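Local atomic coordinates of deferrochelatase (Vibrio cholerae, PDB entry 5DE0), a protein that binds heme b and, as a member of the dye-decolorizing peroxidase family, probably acts as a peroxidase. Residues 67-72 with 299-303; 144-150 with 200-205; 172-176 with 254-259. All blocks are in the same frame, centred on the assembly; numbering follows the deposited sequence.

Interaction 1: 67-72 with 299-303; sequences WSHFEM and ELTLK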
loop_
_atom_site.group_PDB
_atom_site.type_symbol
_atom_site.label_atom_id
_atom_site.label_comp_id
_atom_site.label_asym_id
_atom_site.label_seq_id
_atom_site.Cartn_x
_atom_site.Cartn_y
_atom_site.Cartn_z
ATOM N N TRP B 67 -21.310 -20.705 2.654
ATOM C CA TRP B 67 -21.797 -21.553 1.577
ATOM C C TRP B 67 -23.143 -22.188 1.932
ATOM O O TRP B 67 -23.888 -22.604 1.047
ATOM C CB TRP B 67 -20.770 -22.633 1.235
ATOM C CG TRP B 67 -20.895 -23.117 -0.180
ATOM C CD1 TRP B 67 -21.850 -23.954 -0.678
ATOM C CD2 TRP B 67 -20.046 -22.779 -1.286
ATOM N NE1 TRP B 67 -21.649 -24.162 -2.020
ATOM C CE2 TRP B 67 -20.547 -23.452 -2.418
ATOM C CE3 TRP B 67 -18.912 -21.977 -1.425
ATOM C CZ2 TRP B 67 -19.947 -23.342 -3.680
ATOM C CZ3 TRP B 67 -18.322 -21.871 -2.668
ATOM C CH2 TRP B 67 -18.837 -22.547 -3.780
ATOM N N SER B 68 -23.451 -22.259 3.223
ATOM C CA SER B 68 -24.725 -22.800 3.672
ATOM C C SER B 68 -25.890 -21.984 3.126
ATOM O O SER B 68 -26.963 -22.523 2.863
ATOM C CB SER B 68 -24.774 -22.833 5.193
ATOM O OG SER B 68 -23.805 -23.727 5.697
ATOM N N HIS B 69 -25.667 -20.683 2.963
ATOM C CA HIS B 69 -26.674 -19.777 2.432
ATOM C C HIS B 69 -27.021 -20.086 0.975
ATOM O O HIS B 69 -28.075 -19.684 0.486
ATOM C CB HIS B 69 -26.189 -18.331 2.553
ATOM C CG HIS B 69 -26.093 -17.833 3.962
ATOM N ND1 HIS B 69 -25.185 -18.335 4.871
ATOM C CD2 HIS B 69 -26.785 -16.871 4.616
ATOM C CE1 HIS B 69 -25.325 -17.704 6.025
ATOM N NE2 HIS B 69 -26.290 -16.810 5.895
ATOM N N PHE B 70 -26.132 -20.796 0.285
ATOM C CA PHE B 70 -26.332 -21.120 -1.127
ATOM C C PHE B 70 -27.294 -22.286 -1.328
ATOM O O PHE B 70 -27.419 -23.151 -0.465
ATOM C CB PHE B 70 -24.995 -21.446 -1.793
ATOM C CG PHE B 70 -24.111 -20.253 -1.989
ATOM C CD1 PHE B 70 -24.647 -19.014 -2.320
ATOM C CD2 PHE B 70 -22.739 -20.364 -1.830
ATOM C CE1 PHE B 70 -23.823 -17.908 -2.496
ATOM C CE2 PHE B 70 -21.917 -19.265 -2.003
ATOM C CZ PHE B 70 -22.459 -18.038 -2.334
ATOM N N GLU B 71 -27.977 -22.298 -2.469
ATOM C CA GLU B 71 -28.817 -23.429 -2.846
ATOM C C GLU B 71 -27.941 -24.578 -3.328
ATOM O O GLU B 71 -28.204 -25.743 -3.025
ATOM C CB GLU B 71 -29.814 -23.035 -3.937
ATOM C CG GLU B 71 -30.900 -22.067 -3.478
ATOM C CD GLU B 71 -31.900 -21.752 -4.578
ATOM O OE1 GLU B 71 -31.653 -22.152 -5.735
ATOM O OE2 GLU B 71 -32.933 -21.110 -4.287
ATOM N N MET B 72 -26.909 -24.234 -4.095
ATOM C CA MET B 72 -25.919 -25.199 -4.554
ATOM C C MET B 72 -25.252 -25.896 -3.370
ATOM O O MET B 72 -24.879 -25.256 -2.388
ATOM C CB MET B 72 -24.870 -24.510 -5.434
ATOM C CG MET B 72 -23.587 -25.307 -5.635
ATOM S SD MET B 72 -23.842 -26.933 -6.379
ATOM C CE MET B 72 -24.622 -26.483 -7.928
ATOM N N GLU B 299 -24.236 -18.754 -11.208
ATOM C CA GLU B 299 -25.430 -19.565 -10.985
ATOM C C GLU B 299 -25.758 -19.733 -9.505
ATOM O O GLU B 299 -26.764 -20.346 -9.155
ATOM C CB GLU B 299 -25.270 -20.944 -11.632
ATOM C CG GLU B 299 -25.222 -20.923 -13.151
ATOM C CD GLU B 299 -26.523 -20.456 -13.777
ATOM O OE1 GLU B 299 -27.579 -20.554 -13.113
ATOM O OE2 GLU B 299 -26.494 -19.990 -14.936
ATOM N N LEU B 300 -24.903 -19.201 -8.638
ATOM C CA LEU B 300 -25.124 -19.300 -7.199
ATOM C C LEU B 300 -26.337 -18.482 -6.783
ATOM O O LEU B 300 -26.501 -17.341 -7.205
ATOM C CB LEU B 300 -23.889 -18.834 -6.424
ATOM C CG LEU B 300 -22.690 -19.782 -6.406
ATOM C CD1 LEU B 300 -21.496 -19.128 -5.724
ATOM C CD2 LEU B 300 -23.052 -21.092 -5.723
ATOM N N THR B 301 -27.193 -19.071 -5.957
ATOM C CA THR B 301 -28.375 -18.375 -5.462
ATOM C C THR B 301 -28.619 -18.685 -3.989
ATOM O O THR B 301 -28.327 -19.787 -3.519
ATOM C CB THR B 301 -29.639 -18.745 -6.274
ATOM O OG1 THR B 301 -29.683 -20.163 -6.474
ATOM C CG2 THR B 301 -29.635 -18.044 -7.626
ATOM N N LEU B 302 -29.156 -17.707 -3.265
ATOM C CA LEU B 302 -29.458 -17.884 -1.850
ATOM C C LEU B 302 -30.723 -18.717 -1.654
ATOM O O LEU B 302 -31.542 -18.840 -2.566
ATOM C CB LEU B 302 -29.604 -16.530 -1.161
ATOM C CG LEU B 302 -28.346 -15.659 -1.137
ATOM C CD1 LEU B 302 -28.659 -14.298 -0.552
ATOM C CD2 LEU B 302 -27.231 -16.334 -0.353
ATOM N N LYS B 303 -30.873 -19.287 -0.463
ATOM C CA LYS B 303 -32.009 -20.149 -0.171
ATOM C C LYS B 303 -33.057 -19.415 0.659
ATOM O O LYS B 303 -34.258 -19.531 0.400
ATOM C CB LYS B 303 -31.545 -21.413 0.553
ATOM C CG LYS B 303 -31.044 -21.170 1.970
ATOM C CD LYS B 303 -30.107 -22.282 2.428
ATOM C CE LYS B 303 -30.733 -23.660 2.276
ATOM N NZ LYS B 303 -29.793 -24.741 2.681
#

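Interaction 2: 144-150 with 200-205; sequences GFIDGTE and RTKPDS. With HEM (protoporphyrin IX containing Fe), chain F.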
loop_
_atom_site.group_PDB
_atom_site.type_symbol
_atom_site.label_atom_id
_atom_site.label_comp_id
_atom_site.label_asym_id
_atom_site.label_seq_id
_atom_site.Cartn_x
_atom_site.Cartn_y
_atom_site.Cartn_z
ATOM N N GLY B 144 14.315 -12.257 2.310
ATOM C CA GLY B 144 15.476 -12.234 1.441
ATOM C C GLY B 144 15.561 -13.446 0.534
ATOM O O GLY B 144 16.404 -13.506 -0.361
ATOM N N PHE B 145 14.684 -14.417 0.769
ATOM C CA PHE B 145 14.646 -15.635 -0.033
ATOM C C PHE B 145 13.604 -15.532 -1.138
ATOM O O PHE B 145 12.543 -14.940 -0.947
ATOM C CB PHE B 145 14.347 -16.855 0.843
ATOM C CG PHE B 145 15.500 -17.288 1.704
ATOM C CD1 PHE B 145 15.871 -16.550 2.816
ATOM C CD2 PHE B 145 16.203 -18.446 1.410
ATOM C CE1 PHE B 145 16.928 -16.951 3.612
ATOM C CE2 PHE B 145 17.262 -18.855 2.204
ATOM C CZ PHE B 145 17.625 -18.107 3.306
ATOM N N ILE B 146 13.909 -16.111 -2.293
ATOM C CA ILE B 146 12.974 -16.127 -3.409
ATOM C C ILE B 146 11.772 -17.007 -3.080
ATOM O O ILE B 146 11.927 -18.120 -2.575
ATOM C CB ILE B 146 13.643 -16.633 -4.703
ATOM C CG1 ILE B 146 14.837 -15.747 -5.061
ATOM C CG2 ILE B 146 12.643 -16.678 -5.849
ATOM C CD1 ILE B 146 15.570 -16.187 -6.311
ATOM N N ASP B 147 10.576 -16.498 -3.357
ATOM C CA ASP B 147 9.349 -17.244 -3.103
ATOM C C ASP B 147 8.665 -17.638 -4.409
ATOM O O ASP B 147 8.386 -16.787 -5.253
ATOM C CB ASP B 147 8.395 -16.423 -2.233
ATOM C CG ASP B 147 7.146 -17.194 -1.850
ATOM O OD1 ASP B 147 7.210 -18.439 -1.777
ATOM O OD2 ASP B 147 6.099 -16.554 -1.621
ATOM N N GLY B 148 8.404 -18.932 -4.571
ATOM C CA GLY B 148 7.727 -19.430 -5.755
ATOM C C GLY B 148 8.619 -20.253 -6.666
ATOM O O GLY B 148 8.255 -20.539 -7.806
ATOM N N THR B 149 9.788 -20.636 -6.161
ATOM C CA THR B 149 10.761 -21.395 -6.946
ATOM C C THR B 149 10.200 -22.726 -7.446
ATOM O O THR B 149 10.313 -23.045 -8.631
ATOM C CB THR B 149 12.042 -21.666 -6.133
ATOM O OG1 THR B 149 12.657 -20.419 -5.779
ATOM C CG2 THR B 149 13.025 -22.499 -6.941
ATOM N N GLU B 150 9.591 -23.496 -6.550
ATOM C CA GLU B 150 9.021 -24.789 -6.919
ATOM C C GLU B 150 7.519 -24.704 -7.174
ATOM O O GLU B 150 6.838 -25.725 -7.255
ATOM C CB GLU B 150 9.307 -25.831 -5.834
ATOM C CG GLU B 150 10.792 -26.084 -5.591
ATOM C CD GLU B 150 11.494 -26.679 -6.799
ATOM O OE1 GLU B 150 10.842 -27.415 -7.569
ATOM O OE2 GLU B 150 12.700 -26.407 -6.979
ATOM N N ARG B 200 16.595 -23.943 1.497
ATOM C CA ARG B 200 17.163 -23.630 0.188
ATOM C C ARG B 200 18.215 -22.532 0.291
ATOM O O ARG B 200 18.267 -21.796 1.278
ATOM C CB ARG B 200 16.067 -23.203 -0.796
ATOM C CG ARG B 200 15.006 -24.256 -1.059
ATOM C CD ARG B 200 14.036 -23.804 -2.136
ATOM N NE ARG B 200 14.605 -23.922 -3.474
ATOM C CZ ARG B 200 14.451 -24.987 -4.253
ATOM N NH1 ARG B 200 13.745 -26.025 -3.827
ATOM N NH2 ARG B 200 15.002 -25.015 -5.459
ATOM N N THR B 201 19.048 -22.426 -0.738
ATOM C CA THR B 201 20.049 -21.372 -0.810
ATOM C C THR B 201 19.350 -20.029 -0.993
ATOM O O THR B 201 18.292 -19.957 -1.612
ATOM C CB THR B 201 21.043 -21.614 -1.964
ATOM O OG1 THR B 201 21.389 -23.003 -2.016
ATOM C CG2 THR B 201 22.307 -20.796 -1.767
ATOM N N LYS B 202 19.935 -18.969 -0.449
ATOM C CA LYS B 202 19.294 -17.656 -0.478
ATOM C C LYS B 202 19.452 -16.902 -1.809
ATOM O O LYS B 202 18.462 -16.403 -2.343
ATOM C CB LYS B 202 19.814 -16.792 0.678
ATOM C CG LYS B 202 19.054 -15.496 0.879
ATOM C CD LYS B 202 19.451 -14.823 2.181
ATOM C CE LYS B 202 18.611 -13.586 2.440
ATOM N NZ LYS B 202 18.869 -12.991 3.780
ATOM N N PRO B 203 20.680 -16.809 -2.357
ATOM C CA PRO B 203 20.771 -16.018 -3.592
ATOM C C PRO B 203 20.139 -16.675 -4.821
ATOM O O PRO B 203 19.541 -15.963 -5.627
ATOM C CB PRO B 203 22.282 -15.860 -3.791
ATOM C CG PRO B 203 22.874 -17.028 -3.100
ATOM C CD PRO B 203 22.010 -17.252 -1.900
ATOM N N ASP B 204 20.262 -17.991 -4.969
ATOM C CA ASP B 204 19.792 -18.643 -6.193
ATOM C C ASP B 204 18.729 -19.716 -5.958
ATOM O O ASP B 204 18.327 -20.407 -6.896
ATOM C CB ASP B 204 20.974 -19.251 -6.960
ATOM C CG ASP B 204 21.860 -20.121 -6.088
ATOM O OD1 ASP B 204 21.428 -20.512 -4.984
ATOM O OD2 ASP B 204 22.994 -20.420 -6.516
ATOM N N SER B 205 18.284 -19.850 -4.712
ATOM C CA SER B 205 17.169 -20.731 -4.365
ATOM C C SER B 205 17.367 -22.179 -4.814
ATOM O O SER B 205 16.421 -22.839 -5.245
ATOM C CB SER B 205 15.865 -20.181 -4.953
ATOM O OG SER B 205 14.741 -20.886 -4.458
HETATM C CHA HEM F . 8.229 -23.206 -0.636
HETATM C CHB HEM F . 3.788 -24.070 1.113
HETATM C CHC HEM F . 4.243 -20.354 4.219
HETATM C CHD HEM F . 8.266 -18.998 1.874
HETATM C C1A HEM F . 6.988 -23.768 -0.433
HETATM C C2A HEM F . 6.442 -24.915 -1.131
HETATM C C3A HEM F . 5.217 -25.150 -0.650
HETATM C C4A HEM F . 4.943 -24.162 0.372
HETATM C CMA HEM F . 4.249 -26.270 -1.089
HETATM C CAA HEM F . 7.160 -25.720 -2.236
HETATM C CBA HEM F . 7.674 -27.026 -1.635
HETATM C CGA HEM F . 8.519 -27.758 -2.641
HETATM O O1A HEM F . 9.706 -27.379 -2.813
HETATM O O2A HEM F . 8.005 -28.722 -3.262
HETATM C C1B HEM F . 3.565 -23.199 2.155
HETATM C C2B HEM F . 2.472 -23.284 3.098
HETATM C C3B HEM F . 2.577 -22.270 3.956
HETATM C C4B HEM F . 3.758 -21.491 3.598
HETATM C CMB HEM F . 1.360 -24.357 3.108
HETATM C CAB HEM F . 1.574 -22.040 5.108
HETATM C CBB HEM F . 1.655 -20.994 5.928
HETATM C C1C HEM F . 5.357 -19.633 3.839
HETATM C C2C HEM F . 5.825 -18.392 4.430
HETATM C C3C HEM F . 6.940 -18.020 3.773
HETATM C C4C HEM F . 7.208 -19.019 2.757
HETATM C CMC HEM F . 5.115 -17.672 5.601
HETATM C CAC HEM F . 7.863 -16.791 3.973
HETATM C CBC HEM F . 7.744 -15.899 4.961
HETATM C C1D HEM F . 8.699 -20.038 1.078
HETATM C C2D HEM F . 10.013 -20.143 0.485
HETATM C C3D HEM F . 10.002 -21.458 -0.304
HETATM C C4D HEM F . 8.682 -22.016 -0.105
HETATM C CMD HEM F . 11.184 -19.146 0.612
HETATM C CAD HEM F . 11.161 -22.058 -1.125
HETATM C CBD HEM F . 11.142 -21.521 -2.552
HETATM C CGD HEM F . 9.893 -21.979 -3.258
HETATM O O1D HEM F . 8.921 -21.184 -3.333
HETATM O O2D HEM F . 9.866 -23.137 -3.751
HETATM N NA HEM F . 6.045 -23.335 0.478
HETATM N NB HEM F . 4.329 -22.096 2.490
HETATM N NC HEM F . 6.227 -19.984 2.825
HETATM N ND HEM F . 7.954 -21.153 0.709
HETATM FE FE HEM F . 6.198 -21.681 1.679
HETATM O O HOH W 1 14.128 -19.717 -1.598
HETATM O O HOH W 2 15.909 -18.110 -2.437
#

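Interaction 3: 172-176 with 254-259; sequences SYVMV and HTLHNF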
loop_
_atom_site.group_PDB
_atom_site.type_symbol
_atom_site.label_atom_id
_atom_site.label_comp_id
_atom_site.label_asym_id
_atom_site.label_seq_id
_atom_site.Cartn_x
_atom_site.Cartn_y
_atom_site.Cartn_z
ATOM N N SER B 172 -11.786 -24.359 -7.301
ATOM C CA SER B 172 -10.527 -24.571 -6.599
ATOM C C SER B 172 -10.644 -24.264 -5.110
ATOM O O SER B 172 -11.310 -23.307 -4.715
ATOM C CB SER B 172 -9.426 -23.712 -7.229
ATOM O OG SER B 172 -8.186 -23.905 -6.577
ATOM N N TYR B 173 -9.994 -25.083 -4.286
ATOM C CA TYR B 173 -9.961 -24.842 -2.845
ATOM C C TYR B 173 -8.911 -23.792 -2.509
ATOM O O TYR B 173 -7.827 -23.782 -3.090
ATOM C CB TYR B 173 -9.688 -26.137 -2.081
ATOM C CG TYR B 173 -10.830 -27.125 -2.134
ATOM C CD1 TYR B 173 -11.863 -27.075 -1.206
ATOM C CD2 TYR B 173 -10.879 -28.108 -3.115
ATOM C CE1 TYR B 173 -12.911 -27.977 -1.252
ATOM C CE2 TYR B 173 -11.924 -29.013 -3.170
ATOM C CZ TYR B 173 -12.935 -28.943 -2.236
ATOM O OH TYR B 173 -13.975 -29.842 -2.289
ATOM N N VAL B 174 -9.241 -22.900 -1.580
ATOM C CA VAL B 174 -8.366 -21.780 -1.261
ATOM C C VAL B 174 -8.038 -21.714 0.227
ATOM O O VAL B 174 -8.875 -22.019 1.073
ATOM C CB VAL B 174 -8.997 -20.432 -1.681
ATOM C CG1 VAL B 174 -7.915 -19.377 -1.871
ATOM C CG2 VAL B 174 -9.813 -20.585 -2.953
ATOM N N MET B 175 -6.808 -21.321 0.536
ATOM C CA MET B 175 -6.421 -21.012 1.905
ATOM C C MET B 175 -5.675 -19.684 1.916
ATOM O O MET B 175 -4.969 -19.359 0.963
ATOM C CB MET B 175 -5.548 -22.123 2.507
ATOM C CG MET B 175 -4.174 -22.267 1.859
ATOM S SD MET B 175 -3.029 -23.277 2.817
ATOM C CE MET B 175 -2.804 -22.258 4.279
ATOM N N VAL B 176 -5.851 -18.908 2.980
ATOM C CA VAL B 176 -5.104 -17.667 3.131
ATOM C C VAL B 176 -4.662 -17.478 4.582
ATOM O O VAL B 176 -5.390 -17.802 5.520
ATOM C CB VAL B 176 -5.927 -16.428 2.642
ATOM C CG1 VAL B 176 -7.323 -16.828 2.214
ATOM C CG2 VAL B 176 -5.972 -15.323 3.693
ATOM N N HIS B 254 -6.631 -28.436 -5.937
ATOM C CA HIS B 254 -7.768 -29.251 -6.354
ATOM C C HIS B 254 -8.366 -30.014 -5.178
ATOM O O HIS B 254 -9.495 -30.497 -5.247
ATOM C CB HIS B 254 -7.351 -30.230 -7.456
ATOM C CG HIS B 254 -6.455 -31.331 -6.980
ATOM N ND1 HIS B 254 -5.083 -31.206 -6.929
ATOM C CD2 HIS B 254 -6.733 -32.579 -6.534
ATOM C CE1 HIS B 254 -4.556 -32.327 -6.473
ATOM N NE2 HIS B 254 -5.537 -33.178 -6.226
ATOM N N THR B 255 -7.595 -30.123 -4.101
ATOM C CA THR B 255 -8.060 -30.776 -2.885
ATOM C C THR B 255 -7.565 -30.021 -1.658
ATOM O O THR B 255 -6.413 -29.594 -1.598
ATOM C CB THR B 255 -7.599 -32.249 -2.814
ATOM O OG1 THR B 255 -7.916 -32.790 -1.526
ATOM C CG2 THR B 255 -6.099 -32.363 -3.049
ATOM N N LEU B 256 -8.448 -29.853 -0.681
ATOM C CA LEU B 256 -8.114 -29.132 0.542
ATOM C C LEU B 256 -7.181 -29.962 1.419
ATOM O O LEU B 256 -6.558 -29.449 2.349
ATOM C CB LEU B 256 -9.391 -28.766 1.303
ATOM C CG LEU B 256 -9.285 -27.851 2.525
ATOM C CD1 LEU B 256 -10.385 -26.802 2.489
ATOM C CD2 LEU B 256 -9.358 -28.659 3.815
ATOM N N HIS B 257 -7.086 -31.250 1.103
ATOM C CA HIS B 257 -6.265 -32.188 1.861
ATOM C C HIS B 257 -4.801 -31.758 1.933
ATOM O O HIS B 257 -4.148 -31.933 2.962
ATOM C CB HIS B 257 -6.369 -33.586 1.245
ATOM C CG HIS B 257 -5.592 -34.631 1.979
ATOM N ND1 HIS B 257 -5.920 -35.048 3.252
ATOM C CD2 HIS B 257 -4.501 -35.347 1.619
ATOM C CE1 HIS B 257 -5.066 -35.974 3.644
ATOM N NE2 HIS B 257 -4.193 -36.174 2.672
ATOM N N ASN B 258 -4.294 -31.196 0.840
ATOM C CA ASN B 258 -2.911 -30.738 0.779
ATOM C C ASN B 258 -2.631 -29.604 1.756
ATOM O O ASN B 258 -1.587 -29.584 2.404
ATOM C CB ASN B 258 -2.560 -30.299 -0.642
ATOM C CG ASN B 258 -2.498 -31.465 -1.608
ATOM O OD1 ASN B 258 -2.851 -32.593 -1.260
ATOM N ND2 ASN B 258 -2.055 -31.199 -2.830
ATOM N N PHE B 259 -3.567 -28.663 1.857
ATOM C CA PHE B 259 -3.454 -27.560 2.809
ATOM C C PHE B 259 -3.346 -28.094 4.233
ATOM O O PHE B 259 -2.447 -27.720 4.990
ATOM C CB PHE B 259 -4.661 -26.619 2.709
ATOM C CG PHE B 259 -4.809 -25.948 1.374
ATOM C CD1 PHE B 259 -3.718 -25.774 0.539
ATOM C CD2 PHE B 259 -6.047 -25.485 0.957
ATOM C CE1 PHE B 259 -3.861 -25.152 -0.688
ATOM C CE2 PHE B 259 -6.196 -24.864 -0.266
ATOM C CZ PHE B 259 -5.103 -24.697 -1.089
#

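Interaction 1: 67-72 with 299-303
Leu300 and Phe70 make the tight half of this contact. The branch CD1 of Leu300 lies over one face of the Phe70 ring, a CH-pi contact with CD1 4.0 Å from the ring centroid and displaced toward the rim. Its other branch, CD2, reaches Met72 CB at 3.9 Å and grazes the Trp67 ring more distantly. Trp67 CD1 in turn meets the Phe70 ring at its edge, while Phe62 and Phe66 pack edge-to-face against the same phenyl group and Leu34 of helix 30-38 touches it. Between the backbones runs a single beta bridge, Phe70 with Leu302, which fastens the C-terminal tail to the loop that follows helix 64-67 in the N-terminal half of the protein. Glu71 N donates to Thr301 O at 2.7 Å and Lys303 N to His69 O at 3.0 Å, the second with the more bent N-H (133°). Toward solvent the contact thins out. Thr301 OG1, set between its own backbone N and carbonyl carbon (chi1 45°), gives a weak bond to Glu71 OE1 at 2.9 Å. The second oxygen, Glu71 OE2, sits 3.2 Å from Leu302 O, an approach of two acceptors without a bond. Lys303 runs along the outer side with its CD 3.2 Å from Ser68 O.

Interaction 2: 144-150 with 200-205
Gly144 and Phe145 receive the extended side chain of Lys202 at the start of the GXXDG motif of DyP-type peroxidases, Gly144 to Gly148, in a heme-pocket loop. With CG anti to the backbone N (chi1 -171°), the lysine runs past Gly144 O and across one face of the Phe145 ring, CG almost central in a CH-pi contact 3.7 Å from the centroid; the two side chains cross at about a right angle. Arg200 O meets the same ring at its edge, 3.2 Å from Phe145 CE2. Beyond the ring, Lys202 NZ bonds to Gln194 of helix 191-198. Ile146 is linked to the other loop by two waters: one accepts from Ile146 N and donates to Lys202 O, the other donates to Ile146 O and also bonds to Ser205 OG. Asp147 turns away from residues 200-205 and forms a salt bridge with Arg233, which is itself hydrogen-bonded to the heme. Next, Gly148 N and Glu150 N each hold one oxygen of the same heme propionate, O1D at 2.6 Å and O2D at 2.8 Å respectively. Between them Thr149 points its OG1 at Ser205 OG, a short 2.5 Å hydrogen bond, and lays its CG2 over a face of the Arg200 guanidinium. Glu150 OE2 forms a salt bridge with Arg200 NH2 whose hydrogen bond is weak, the carboxylate and guanidinium planes 42° apart. Ser205 fixes the guanidinium's rotation: Arg200 NE (2.8 Å) and NH2 (2.6 Å) both donate to Ser205 O, and NE also to Ser205 OG.

Interaction 3: 172-176 with 254-259
The Phe259 ring carries the side chain of Met175 on one face and the backbone of the strand at its edge. Met175 CG stands directly over the ring centre, 3.6 Å from the centroid and only 4° off the normal, so the contact is a well-centred CH-pi interaction. The sulfur lies further out, at an oblique position 3.9 Å from the centroid and closest to Phe259 CD1, which makes this a Met-aromatic contact as well. A chi1 of 67°, with CG between the backbone N and carbonyl carbon of Met175, sets CG over the ring, and the near-extended chi2 (166°) carries SD on toward Phe259 CD1. The side chain of Met175 is also about 4 Å from the heme. At the edge of Phe259, Tyr173 O approaches CE2 to 3.4 Å, with the carbonyl carbon of Tyr173 and Val174 N also near the ring plane.

Tyr173 presents its own ring to the turn ahead of the helix. Leu256 N lies over one face, offset toward the rim, and Leu256 CB touches Tyr173 CD1 at 3.9 Å, the two side chains crossing at about a right angle. His254 O comes to the edge, 3.5 Å from Tyr173 CD2. The turn is shaped by a capping bond in which Thr255 OG1 accepts from His257 N; Glu77 is a further partner of that hydroxyl, and Glu77 N bonds to Tyr173 OH.

In the four-stranded antiparallel sheet of the C-terminal one of the two ferredoxin-like halves of the DyP fold, strand 172-181 runs between 247-253 and 281-291. The chain leaves strand 247-253 directly into this turn, and helix 257-266 packs over the sheet, with Phe259 against Cys253 of strand 247-253 and Tyr288 of strand 281-291.

How the interactions relate
From the N terminus, the chain first passes residues 67-72, whose partners are the last modelled residues, so interaction 1 closes a loop over most of the protein and both other contacts fall within it. Interaction 2 begins at 144-150; before its loop closes at 200-205 the chain runs through residues 172-176 at the start of strand 172-181, whose contact in interaction 3 is made later, at 254-259. Interactions 2 and 3 therefore cross, intertwining the heme loops with the C-terminal sheet and helix 257-266. Interaction 1 instead ties the C-terminal tail back to the N-terminal half. Interactions 1 and 2 lie on opposite sides of the chain's centre, their centres about 42 Å apart.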